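Side-chain contacts in peroxisomal acyl-coenzyme A oxidase 1 (Arabidopsis thaliana, PDB 1W07), which oxidises long- and medium-chain acyl-CoAs to 2-trans-enoyl-CoAs with bound FAD, passing the electrons to O2 to give H2O2 in peroxisomal beta-oxidation: residues T304-S307 with A308-Q312; I320-V324 with I325-T329. The protein carries 1 engineered substitution. All coordinates share one frame; numbering follows the deposited sequence.

Contact 1: residues T304-S307 with A308-Q312; sequences TRYS and AVRRQ. With FAD (flavin-adenine dinucleotide), chain C.
R310 and Y306, one turn apart where helix 278-309 ends, run side by side in the same direction, and the arginine can be followed atom by atom from the backbone to the cofactor. Its CB sits over one face of the tyrosine ring, 4.0 Å from the Y306 ring centroid and displaced toward the rim, a CH-pi contact. The chain leaves the backbone with CG opposite its own N (chi1 -180°) and then bends at chi2 (68°), which carries it along the phenol toward the hydroxyl: R310 CD lies 3.3 Å from Y306 OH. Beyond this the guanidinium, its plane 26° from that of the ring, turns to the pyrophosphate of FAD. R310 NE donates to FAD O2A at 2.7 Å; R310 NH2 adds a weak bond to the same oxygen at 3.0 Å. NH1 has other partners, the hydroxyl of Y626 and, weakly, the carbonyl of L140 of the second subunit. With an alanine in place of R310, the CB contact could remain, but the FAD pyrophosphate would probably lose a positive partner and the Y306 hydroxyl the aliphatic chain packed beside it.

The backbone fixes where this side chain starts. R310 N bonds to Y306 O at 2.7 Å, just as R310 leaves helical geometry. One residue earlier, V309 N reaches R305 O at 3.1 Å, while V309 CG2 packs on R305 O at 3.5 Å. S307 OG, bonded to the carbonyl of A303, also meets Q330 NE2, from a further FAD-binding residue. The arrangement illustrates a helix C-terminus whose last turn presents an arginine to a dinucleotide pyrophosphate, here in the FAD site at the subunit interface of an acyl-CoA oxidase.

Contact 2: residues I320-V324 with I325-T329; sequences IETQV and IDYKT. With FAD (flavin-adenine dinucleotide), chain C.
Q323 and D326 are joined twice, once through the backbone and once through water. D326 N donates to Q323 O at 2.9 Å. The water accepts from Q323 N and donates to both side chains, its oxygen lying 2.6 Å from D326 OD2 and 3.1 Å from Q323 OE1. It thus bridges an amide and a carboxylate whose planes stand 60° apart. The other ends of these groups have protein partners: D326 OD1 forms a salt bridge with R597, and Q323 NE2 bonds to the carbonyl of A308 and to E10. One residue on, the backbone pattern repeats, Y327 N donating to V324 O at 3.0 Å.

Around this polar frame the side chains pack. The methyl of T322, set opposite the backbone N by a chi1 of -51°, brings T322 CG2 within 3.4 Å of D326 OD2 and also rests on D326 CB, while T322 OG1 is engaged by the carbonyl of G314. From the same residue, T322 CB lies 3.7 Å from Y327 OH, whose hydrogen-bond partner is Q312 O. Q323 CB meets I325 CG2 in a looser apolar contact.

Y327 turns one ring face to the adenine of FAD: Y327 CE1 lies 3.4 Å from FAD C6A, and FAD N1A sits above the ring plane, offset toward the rim. V324 CG1 approaches the adenosine ribose instead, 3.2 Å from FAD O4B, and T329 OG1 meets the adenine at C2A. Successive i to i+3 bonds of this kind mark a short 3-10 turn. It leads through Y327, at the N-cap position, into helix 328-363, and lays a tyrosine face against the adenine end of the FAD pocket.

How the contacts relate
Contact 1 closes helix 278-309 and contact 2 opens helix 328-363, the next helix in the chain, so the two follow in series with a loop between them. Their centres are about 8 Å apart, and both lie within the C-alpha1 domain of the acyl-CoA oxidase family. They also touch directly: Y327 OH lies 2.7 Å from Q312 O, a probable hydrogen bond, and V324 CG2 packs 3.3 Å from S307 O. Each serves a different portion of one FAD, contact 1 the pyrophosphate and contact 2 the adenosine. Both also reach the second subunit, consistent with a cofactor site built by the two chains of the homodimer.

Contact 1: residues T304-S307 with A308-Q312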
ATOM      1  N   THR B 304       7.845   8.562 -12.890  1.00 11.78           N
ATOM      2  CA  THR B 304       7.889   9.620 -13.908  1.00 12.85           C
ATOM      3  C   THR B 304       8.650   9.158 -15.152  1.00 13.65           C
ATOM      4  O   THR B 304       8.164   9.311 -16.272  1.00 11.27           O
ATOM      5  CB  THR B 304       8.524  10.948 -13.345  1.00 10.65           C
ATOM      6  OG1 THR B 304       7.726  11.441 -12.264  1.00 11.10           O
ATOM      7  CG2 THR B 304       8.565  12.020 -14.423  1.00 10.28           C
ATOM      8  N   ARG B 305       9.833   8.578 -14.974  1.00 13.02           N
ATOM      9  CA  ARG B 305      10.589   8.118 -16.132  1.00 13.12           C
ATOM     10  C   ARG B 305       9.845   7.000 -16.852  1.00 13.47           C
ATOM     11  O   ARG B 305       9.691   7.036 -18.075  1.00 13.21           O
ATOM     12  CB  ARG B 305      11.988   7.655 -15.703  1.00 12.78           C
ATOM     13  CG  ARG B 305      12.887   8.790 -15.214  1.00 11.60           C
ATOM     14  CD  ARG B 305      14.236   8.265 -14.757  1.00 11.69           C
ATOM     15  NE  ARG B 305      15.162   9.349 -14.444  1.00  9.01           N
ATOM     16  CZ  ARG B 305      16.285   9.202 -13.757  1.00 10.35           C
ATOM     17  NH1 ARG B 305      17.059  10.253 -13.526  1.00 18.61           N
ATOM     18  NH2 ARG B 305      16.630   8.011 -13.294  1.00  6.72           N
ATOM     19  N   TYR B 306       9.367   6.002 -16.110  1.00 12.88           N
ATOM     20  CA  TYR B 306       8.637   4.935 -16.776  1.00 11.62           C
ATOM     21  C   TYR B 306       7.382   5.451 -17.490  1.00 12.39           C
ATOM     22  O   TYR B 306       6.997   4.912 -18.527  1.00 12.07           O
ATOM     23  CB  TYR B 306       8.239   3.850 -15.788  1.00 11.16           C
ATOM     24  CG  TYR B 306       7.559   2.686 -16.462  1.00 15.44           C
ATOM     25  CD1 TYR B 306       8.272   1.836 -17.313  1.00 11.43           C
ATOM     26  CD2 TYR B 306       6.201   2.434 -16.266  1.00 15.56           C
ATOM     27  CE1 TYR B 306       7.646   0.765 -17.945  1.00 14.86           C
ATOM     28  CE2 TYR B 306       5.568   1.368 -16.898  1.00 12.62           C
ATOM     29  CZ  TYR B 306       6.292   0.540 -17.730  1.00 14.92           C
ATOM     30  OH  TYR B 306       5.660  -0.515 -18.349  1.00 15.23           O
ATOM     31  N   SER B 307       6.737   6.476 -16.935  1.00 12.30           N
ATOM     32  CA  SER B 307       5.521   7.034 -17.542  1.00 14.21           C
ATOM     33  C   SER B 307       5.834   7.707 -18.877  1.00 12.71           C
ATOM     34  O   SER B 307       4.978   7.797 -19.753  1.00 14.95           O
ATOM     35  CB  SER B 307       4.863   8.055 -16.612  1.00 13.66           C
ATOM     36  OG  SER B 307       4.342   7.441 -15.440  1.00 15.28           O
ATOM     37  N   ALA B 308       7.064   8.182 -19.014  1.00 14.02           N
ATOM     38  CA  ALA B 308       7.505   8.840 -20.240  1.00 15.12           C
ATOM     39  C   ALA B 308       7.939   7.803 -21.274  1.00 15.42           C
ATOM     40  O   ALA B 308       7.917   8.066 -22.477  1.00 16.38           O
ATOM     41  CB  ALA B 308       8.653   9.788 -19.940  1.00 14.97           C
ATOM     42  N   VAL B 309       8.338   6.626 -20.799  1.00 14.65           N
ATOM     43  CA  VAL B 309       8.770   5.556 -21.699  1.00 14.73           C
ATOM     44  C   VAL B 309       7.578   4.712 -22.145  1.00 15.84           C
ATOM     45  O   VAL B 309       7.438   4.392 -23.326  1.00 18.47           O
ATOM     46  CB  VAL B 309       9.794   4.611 -21.017  1.00 14.52           C
ATOM     47  CG1 VAL B 309       9.997   3.366 -21.863  1.00 17.84           C
ATOM     48  CG2 VAL B 309      11.127   5.327 -20.818  1.00 11.67           C
ATOM     49  N   ARG B 310       6.722   4.360 -21.195  1.00 12.66           N
ATOM     50  CA  ARG B 310       5.560   3.536 -21.494  1.00 15.51           C
ATOM     51  C   ARG B 310       4.508   4.224 -22.368  1.00 16.48           C
ATOM     52  O   ARG B 310       4.052   5.331 -22.070  1.00 16.09           O
ATOM     53  CB  ARG B 310       4.918   3.075 -20.187  1.00 14.27           C
ATOM     54  CG  ARG B 310       3.691   2.191 -20.361  1.00 16.93           C
ATOM     55  CD  ARG B 310       4.038   0.823 -20.955  1.00 15.22           C
ATOM     56  NE  ARG B 310       2.871  -0.054 -20.958  1.00 12.49           N
ATOM     57  CZ  ARG B 310       2.907  -1.361 -21.222  1.00 18.82           C
ATOM     58  NH1 ARG B 310       4.060  -1.967 -21.503  1.00 14.14           N
ATOM     59  NH2 ARG B 310       1.783  -2.075 -21.208  1.00 15.91           N
ATOM     60  N   ARG B 311       4.138   3.567 -23.463  1.00 16.40           N
ATOM     61  CA  ARG B 311       3.121   4.086 -24.371  1.00 17.54           C
ATOM     62  C   ARG B 311       2.002   3.058 -24.415  1.00 21.29           C
ATOM     63  O   ARG B 311       2.257   1.844 -24.466  1.00 19.71           O
ATOM     64  CB  ARG B 311       3.697   4.304 -25.780  1.00 22.03           C
ATOM     65  CG  ARG B 311       4.721   5.448 -25.884  1.00 20.72           C
ATOM     66  CD  ARG B 311       5.483   5.403 -27.214  1.00 18.46           C
ATOM     67  NE  ARG B 311       6.495   6.458 -27.328  1.00 17.58           N
ATOM     68  CZ  ARG B 311       6.233   7.732 -27.619  1.00 18.82           C
ATOM     69  NH1 ARG B 311       4.986   8.136 -27.837  1.00 21.25           N
ATOM     70  NH2 ARG B 311       7.227   8.606 -27.697  1.00 17.70           N
ATOM     71  N   GLN B 312       0.760   3.527 -24.381  1.00 17.49           N
ATOM     72  CA  GLN B 312      -0.365   2.600 -24.415  1.00 18.74           C
ATOM     73  C   GLN B 312      -1.619   3.349 -24.856  1.00 19.60           C
ATOM     74  O   GLN B 312      -1.999   4.352 -24.246  1.00 20.54           O
ATOM     75  CB  GLN B 312      -0.568   1.983 -23.023  1.00 14.53           C
ATOM     76  CG  GLN B 312      -1.342   0.652 -22.999  1.00 14.39           C
ATOM     77  CD  GLN B 312      -0.521  -0.563 -23.449  1.00 17.30           C
ATOM     78  OE1 GLN B 312      -0.999  -1.705 -23.408  1.00 13.83           O
ATOM     79  NE2 GLN B 312       0.712  -0.322 -23.884  1.00 15.64           N
TER
HETATM   80  PA  FAD C1660      -0.750  -0.064 -18.818  1.00 21.64           P
HETATM   81  O1A FAD C1660      -2.046  -0.258 -19.508  1.00 24.42           O
HETATM   82  O2A FAD C1660       0.479   0.067 -19.633  1.00 17.34           O
HETATM   83  O5B FAD C1660      -0.886   1.199 -17.830  1.00 22.19           O
HETATM   84  C5B FAD C1660       0.253   1.768 -17.178  1.00 19.47           C
HETATM   85  C4B FAD C1660      -0.113   3.139 -16.599  1.00 19.76           C
HETATM   86  O4B FAD C1660      -0.674   3.908 -17.683  1.00 15.69           O
HETATM   87  C3B FAD C1660      -1.218   3.008 -15.547  1.00 16.85           C
HETATM   88  O3B FAD C1660      -1.163   4.120 -14.650  1.00 18.44           O
HETATM   89  C2B FAD C1660      -2.479   3.070 -16.407  1.00 17.50           C
HETATM   90  O2B FAD C1660      -3.569   3.568 -15.626  1.00 17.74           O
HETATM   91  C1B FAD C1660      -2.057   4.168 -17.387  1.00 15.32           C
HETATM   92  N9A FAD C1660      -2.860   4.116 -18.627  1.00 19.44           N
HETATM   93  C8A FAD C1660      -2.728   3.220 -19.607  1.00 21.05           C
HETATM   94  N7A FAD C1660      -3.596   3.485 -20.580  1.00 18.63           N
HETATM   95  C5A FAD C1660      -4.282   4.568 -20.222  1.00 20.55           C
HETATM   96  C6A FAD C1660      -5.297   5.295 -20.831  1.00 19.52           C
HETATM   97  N6A FAD C1660      -5.743   4.957 -22.036  1.00 21.18           N
HETATM   98  N1A FAD C1660      -5.808   6.417 -20.167  1.00 22.83           N
HETATM   99  C2A FAD C1660      -5.287   6.779 -18.917  1.00 19.60           C
HETATM  100  N3A FAD C1660      -4.324   6.058 -18.368  1.00 20.43           N
HETATM  101  C4A FAD C1660      -3.817   4.976 -18.981  1.00 19.44           C
HETATM  102  N1  FAD C1660      -1.570 -11.511 -18.932  1.00 13.38           N
HETATM  103  C2  FAD C1660      -1.865 -12.659 -19.677  1.00 18.64           C
HETATM  104  O2  FAD C1660      -1.972 -12.590 -20.898  1.00 19.46           O
HETATM  105  N3  FAD C1660      -1.986 -13.889 -19.015  1.00 15.09           N
HETATM  106  C4  FAD C1660      -1.800 -13.967 -17.628  1.00 20.12           C
HETATM  107  O4  FAD C1660      -1.901 -15.051 -17.058  1.00 20.62           O
HETATM  108  C4X FAD C1660      -1.504 -12.822 -16.898  1.00 17.01           C
HETATM  109  N5  FAD C1660      -1.253 -12.900 -15.520  1.00 17.67           N
HETATM  110  C5X FAD C1660      -0.921 -11.758 -14.781  1.00 13.91           C
HETATM  111  C6  FAD C1660      -0.543 -11.870 -13.448  1.00  7.99           C
HETATM  112  C7  FAD C1660      -0.064 -10.755 -12.761  1.00 13.11           C
HETATM  113  C7M FAD C1660       0.392 -10.917 -11.309  1.00 10.62           C
HETATM  114  C8  FAD C1660       0.024  -9.522 -13.409  1.00 13.47           C
HETATM  115  C8M FAD C1660       0.589  -8.286 -12.700  1.00 11.11           C
HETATM  116  C9  FAD C1660      -0.374  -9.411 -14.737  1.00 14.89           C
HETATM  117  C9A FAD C1660      -0.847 -10.524 -15.432  1.00 12.03           C
HETATM  118  N10 FAD C1660      -1.151 -10.437 -16.797  1.00 14.57           N
HETATM  119  C10 FAD C1660      -1.396 -11.596 -17.545  1.00 16.03           C
HETATM  120  C1' FAD C1660      -1.131  -9.127 -17.491  1.00 16.49           C
HETATM  121  C2' FAD C1660      -2.394  -8.349 -17.102  1.00 17.93           C
HETATM  122  O2' FAD C1660      -3.547  -9.161 -17.345  1.00 22.28           O
HETATM  123  C3' FAD C1660      -2.571  -7.013 -17.829  1.00 22.00           C
HETATM  124  O3' FAD C1660      -2.566  -7.223 -19.244  1.00 26.03           O
HETATM  125  C4' FAD C1660      -1.483  -5.999 -17.468  1.00 20.10           C
HETATM  126  O4' FAD C1660      -1.188  -6.031 -16.070  1.00 19.62           O
HETATM  127  C5' FAD C1660      -1.939  -4.592 -17.855  1.00 20.94           C
HETATM  128  O5' FAD C1660      -1.044  -3.631 -17.298  1.00 24.70           O
HETATM  129  P   FAD C1660      -0.099  -2.734 -18.239  1.00 22.99           P
HETATM  130  O1P FAD C1660       1.300  -2.995 -17.833  1.00 24.21           O
HETATM  131  O2P FAD C1660      -0.481  -2.946 -19.653  1.00 22.72           O
HETATM  132  O3P FAD C1660      -0.521  -1.257 -17.763  1.00 23.70           O

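Contact 2: residues I320-V324 with I325-T329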
ATOM      1  N   ILE B 320       1.737   4.509 -33.594  1.00 32.76           N
ATOM      2  CA  ILE B 320       2.466   5.249 -32.563  1.00 32.02           C
ATOM      3  C   ILE B 320       1.569   5.587 -31.369  1.00 28.95           C
ATOM      4  O   ILE B 320       0.793   6.535 -31.412  1.00 28.45           O
ATOM      5  CB  ILE B 320       3.073   6.565 -33.112  1.00 32.91           C
ATOM      6  CG1 ILE B 320       3.950   6.287 -34.342  1.00 35.50           C
ATOM      7  CG2 ILE B 320       3.928   7.220 -32.037  1.00 29.63           C
ATOM      8  CD1 ILE B 320       5.159   5.410 -34.050  1.00 37.56           C
ATOM      9  N   GLU B 321       1.678   4.815 -30.295  1.00 26.59           N
ATOM     10  CA  GLU B 321       0.858   5.074 -29.117  1.00 22.43           C
ATOM     11  C   GLU B 321       1.396   6.214 -28.261  1.00 20.19           C
ATOM     12  O   GLU B 321       2.579   6.540 -28.312  1.00 17.71           O
ATOM     13  CB  GLU B 321       0.716   3.803 -28.291  1.00 21.01           C
ATOM     14  CG  GLU B 321      -0.142   2.780 -28.990  1.00 24.27           C
ATOM     15  CD  GLU B 321      -0.075   1.406 -28.367  1.00 22.82           C
ATOM     16  OE1 GLU B 321      -0.743   1.169 -27.339  1.00 20.38           O
ATOM     17  OE2 GLU B 321       0.665   0.571 -28.915  1.00 23.06           O
ATOM     18  N   THR B 322       0.507   6.807 -27.468  1.00 18.39           N
ATOM     19  CA  THR B 322       0.804   7.947 -26.593  1.00 16.23           C
ATOM     20  C   THR B 322       1.499   7.570 -25.281  1.00 14.63           C
ATOM     21  O   THR B 322       1.151   6.574 -24.643  1.00 13.39           O
ATOM     22  CB  THR B 322      -0.517   8.685 -26.221  1.00 17.66           C
ATOM     23  OG1 THR B 322      -1.254   8.972 -27.417  1.00 16.89           O
ATOM     24  CG2 THR B 322      -0.232   9.980 -25.469  1.00 20.60           C
ATOM     25  N   GLN B 323       2.460   8.384 -24.854  1.00 14.87           N
ATOM     26  CA  GLN B 323       3.149   8.154 -23.586  1.00 14.79           C
ATOM     27  C   GLN B 323       2.092   8.280 -22.483  1.00 15.43           C
ATOM     28  O   GLN B 323       1.305   9.240 -22.476  1.00 15.83           O
ATOM     29  CB  GLN B 323       4.235   9.205 -23.400  1.00 12.18           C
ATOM     30  CG  GLN B 323       5.371   9.090 -24.403  1.00 17.52           C
ATOM     31  CD  GLN B 323       6.175  10.365 -24.486  1.00 16.78           C
ATOM     32  OE1 GLN B 323       5.766  11.318 -25.146  1.00 20.27           O
ATOM     33  NE2 GLN B 323       7.306  10.403 -23.793  1.00 16.60           N
ATOM     34  N   VAL B 324       2.056   7.334 -21.546  1.00 12.05           N
ATOM     35  CA  VAL B 324       1.038   7.399 -20.510  1.00 13.26           C
ATOM     36  C   VAL B 324       1.124   8.665 -19.693  1.00 11.77           C
ATOM     37  O   VAL B 324       0.112   9.141 -19.177  1.00 12.10           O
ATOM     38  CB  VAL B 324       1.054   6.150 -19.571  1.00 14.57           C
ATOM     39  CG1 VAL B 324       0.729   4.906 -20.394  1.00 13.40           C
ATOM     40  CG2 VAL B 324       2.389   6.025 -18.847  1.00  9.56           C
ATOM     41  N   ILE B 325       2.319   9.244 -19.608  1.00 11.98           N
ATOM     42  CA  ILE B 325       2.493  10.473 -18.845  1.00 12.29           C
ATOM     43  C   ILE B 325       1.721  11.653 -19.454  1.00 14.38           C
ATOM     44  O   ILE B 325       1.586  12.700 -18.816  1.00 14.88           O
ATOM     45  CB  ILE B 325       3.979  10.839 -18.712  1.00 14.54           C
ATOM     46  CG1 ILE B 325       4.154  11.892 -17.612  1.00 15.68           C
ATOM     47  CG2 ILE B 325       4.524  11.358 -20.039  1.00 19.05           C
ATOM     48  CD1 ILE B 325       5.618  12.149 -17.230  1.00 15.65           C
ATOM     49  N   ASP B 326       1.221  11.478 -20.680  1.00 14.02           N
ATOM     50  CA  ASP B 326       0.433  12.504 -21.381  1.00 15.03           C
ATOM     51  C   ASP B 326      -1.042  12.493 -20.915  1.00 16.10           C
ATOM     52  O   ASP B 326      -1.781  13.435 -21.171  1.00 17.46           O
ATOM     53  CB  ASP B 326       0.424  12.250 -22.897  1.00 17.80           C
ATOM     54  CG  ASP B 326       1.685  12.726 -23.610  1.00 20.41           C
ATOM     55  OD1 ASP B 326       2.682  13.090 -22.947  1.00 19.42           O
ATOM     56  OD2 ASP B 326       1.665  12.719 -24.862  1.00 23.14           O
ATOM     57  N   TYR B 327      -1.475  11.416 -20.265  1.00 15.25           N
ATOM     58  CA  TYR B 327      -2.864  11.293 -19.813  1.00 16.38           C
ATOM     59  C   TYR B 327      -3.103  12.052 -18.512  1.00 17.57           C
ATOM     60  O   TYR B 327      -2.339  11.911 -17.558  1.00 16.46           O
ATOM     61  CB  TYR B 327      -3.225   9.813 -19.627  1.00 18.27           C
ATOM     62  CG  TYR B 327      -3.225   9.007 -20.918  1.00 19.33           C
ATOM     63  CD1 TYR B 327      -2.657   7.730 -20.964  1.00 16.81           C
ATOM     64  CD2 TYR B 327      -3.800   9.513 -22.087  1.00 19.44           C
ATOM     65  CE1 TYR B 327      -2.657   6.983 -22.141  1.00 15.43           C
ATOM     66  CE2 TYR B 327      -3.808   8.771 -23.267  1.00 20.16           C
ATOM     67  CZ  TYR B 327      -3.229   7.508 -23.289  1.00 20.51           C
ATOM     68  OH  TYR B 327      -3.175   6.806 -24.474  1.00 16.49           O
ATOM     69  N   LYS B 328      -4.167  12.857 -18.472  1.00 16.33           N
ATOM     70  CA  LYS B 328      -4.493  13.656 -17.296  1.00 16.37           C
ATOM     71  C   LYS B 328      -4.667  12.855 -16.005  1.00 12.92           C
ATOM     72  O   LYS B 328      -4.347  13.349 -14.932  1.00 14.21           O
ATOM     73  CB  LYS B 328      -5.724  14.537 -17.582  1.00 16.22           C
ATOM     74  CG  LYS B 328      -5.367  15.833 -18.316  1.00 18.16           C
ATOM     75  CD  LYS B 328      -4.524  16.736 -17.415  1.00 15.39           C
ATOM     76  CE  LYS B 328      -3.968  17.982 -18.121  1.00 19.12           C
ATOM     77  NZ  LYS B 328      -2.832  17.729 -19.060  1.00 14.01           N
ATOM     78  N   THR B 329      -5.170  11.626 -16.104  1.00 14.46           N
ATOM     79  CA  THR B 329      -5.332  10.755 -14.939  1.00 13.71           C
ATOM     80  C   THR B 329      -3.936  10.373 -14.411  1.00 16.83           C
ATOM     81  O   THR B 329      -3.707  10.300 -13.200  1.00 17.84           O
ATOM     82  CB  THR B 329      -6.032   9.461 -15.305  1.00 15.86           C
ATOM     83  OG1 THR B 329      -5.419   8.935 -16.484  1.00 15.51           O
ATOM     84  CG2 THR B 329      -7.536   9.684 -15.544  1.00 18.99           C
TER
HETATM   85  PA  FAD C1660      -0.750  -0.064 -18.818  1.00 21.64           P
HETATM   86  O1A FAD C1660      -2.046  -0.258 -19.508  1.00 24.42           O
HETATM   87  O2A FAD C1660       0.479   0.067 -19.633  1.00 17.34           O
HETATM   88  O5B FAD C1660      -0.886   1.199 -17.830  1.00 22.19           O
HETATM   89  C5B FAD C1660       0.253   1.768 -17.178  1.00 19.47           C
HETATM   90  C4B FAD C1660      -0.113   3.139 -16.599  1.00 19.76           C
HETATM   91  O4B FAD C1660      -0.674   3.908 -17.683  1.00 15.69           O
HETATM   92  C3B FAD C1660      -1.218   3.008 -15.547  1.00 16.85           C
HETATM   93  O3B FAD C1660      -1.163   4.120 -14.650  1.00 18.44           O
HETATM   94  C2B FAD C1660      -2.479   3.070 -16.407  1.00 17.50           C
HETATM   95  O2B FAD C1660      -3.569   3.568 -15.626  1.00 17.74           O
HETATM   96  C1B FAD C1660      -2.057   4.168 -17.387  1.00 15.32           C
HETATM   97  N9A FAD C1660      -2.860   4.116 -18.627  1.00 19.44           N
HETATM   98  C8A FAD C1660      -2.728   3.220 -19.607  1.00 21.05           C
HETATM   99  N7A FAD C1660      -3.596   3.485 -20.580  1.00 18.63           N
HETATM  100  C5A FAD C1660      -4.282   4.568 -20.222  1.00 20.55           C
HETATM  101  C6A FAD C1660      -5.297   5.295 -20.831  1.00 19.52           C
HETATM  102  N6A FAD C1660      -5.743   4.957 -22.036  1.00 21.18           N
HETATM  103  N1A FAD C1660      -5.808   6.417 -20.167  1.00 22.83           N
HETATM  104  C2A FAD C1660      -5.287   6.779 -18.917  1.00 19.60           C
HETATM  105  N3A FAD C1660      -4.324   6.058 -18.368  1.00 20.43           N
HETATM  106  C4A FAD C1660      -3.817   4.976 -18.981  1.00 19.44           C
HETATM  107  N1  FAD C1660      -1.570 -11.511 -18.932  1.00 13.38           N
HETATM  108  C2  FAD C1660      -1.865 -12.659 -19.677  1.00 18.64           C
HETATM  109  O2  FAD C1660      -1.972 -12.590 -20.898  1.00 19.46           O
HETATM  110  N3  FAD C1660      -1.986 -13.889 -19.015  1.00 15.09           N
HETATM  111  C4  FAD C1660      -1.800 -13.967 -17.628  1.00 20.12           C
HETATM  112  O4  FAD C1660      -1.901 -15.051 -17.058  1.00 20.62           O
HETATM  113  C4X FAD C1660      -1.504 -12.822 -16.898  1.00 17.01           C
HETATM  114  N5  FAD C1660      -1.253 -12.900 -15.520  1.00 17.67           N
HETATM  115  C5X FAD C1660      -0.921 -11.758 -14.781  1.00 13.91           C
HETATM  116  C6  FAD C1660      -0.543 -11.870 -13.448  1.00  7.99           C
HETATM  117  C7  FAD C1660      -0.064 -10.755 -12.761  1.00 13.11           C
HETATM  118  C7M FAD C1660       0.392 -10.917 -11.309  1.00 10.62           C
HETATM  119  C8  FAD C1660       0.024  -9.522 -13.409  1.00 13.47           C
HETATM  120  C8M FAD C1660       0.589  -8.286 -12.700  1.00 11.11           C
HETATM  121  C9  FAD C1660      -0.374  -9.411 -14.737  1.00 14.89           C
HETATM  122  C9A FAD C1660      -0.847 -10.524 -15.432  1.00 12.03           C
HETATM  123  N10 FAD C1660      -1.151 -10.437 -16.797  1.00 14.57           N
HETATM  124  C10 FAD C1660      -1.396 -11.596 -17.545  1.00 16.03           C
HETATM  125  C1' FAD C1660      -1.131  -9.127 -17.491  1.00 16.49           C
HETATM  126  C2' FAD C1660      -2.394  -8.349 -17.102  1.00 17.93           C
HETATM  127  O2' FAD C1660      -3.547  -9.161 -17.345  1.00 22.28           O
HETATM  128  C3' FAD C1660      -2.571  -7.013 -17.829  1.00 22.00           C
HETATM  129  O3' FAD C1660      -2.566  -7.223 -19.244  1.00 26.03           O
HETATM  130  C4' FAD C1660      -1.483  -5.999 -17.468  1.00 20.10           C
HETATM  131  O4' FAD C1660      -1.188  -6.031 -16.070  1.00 19.62           O
HETATM  132  C5' FAD C1660      -1.939  -4.592 -17.855  1.00 20.94           C
HETATM  133  O5' FAD C1660      -1.044  -3.631 -17.298  1.00 24.70           O
HETATM  134  P   FAD C1660      -0.099  -2.734 -18.239  1.00 22.99           P
HETATM  135  O1P FAD C1660       1.300  -2.995 -17.833  1.00 24.21           O
HETATM  136  O2P FAD C1660      -0.481  -2.946 -19.653  1.00 22.72           O
HETATM  137  O3P FAD C1660      -0.521  -1.257 -17.763  1.00 23.70           O
HETATM  138  O   HOH W   1       2.876  10.872 -26.175  1.00 17.99           O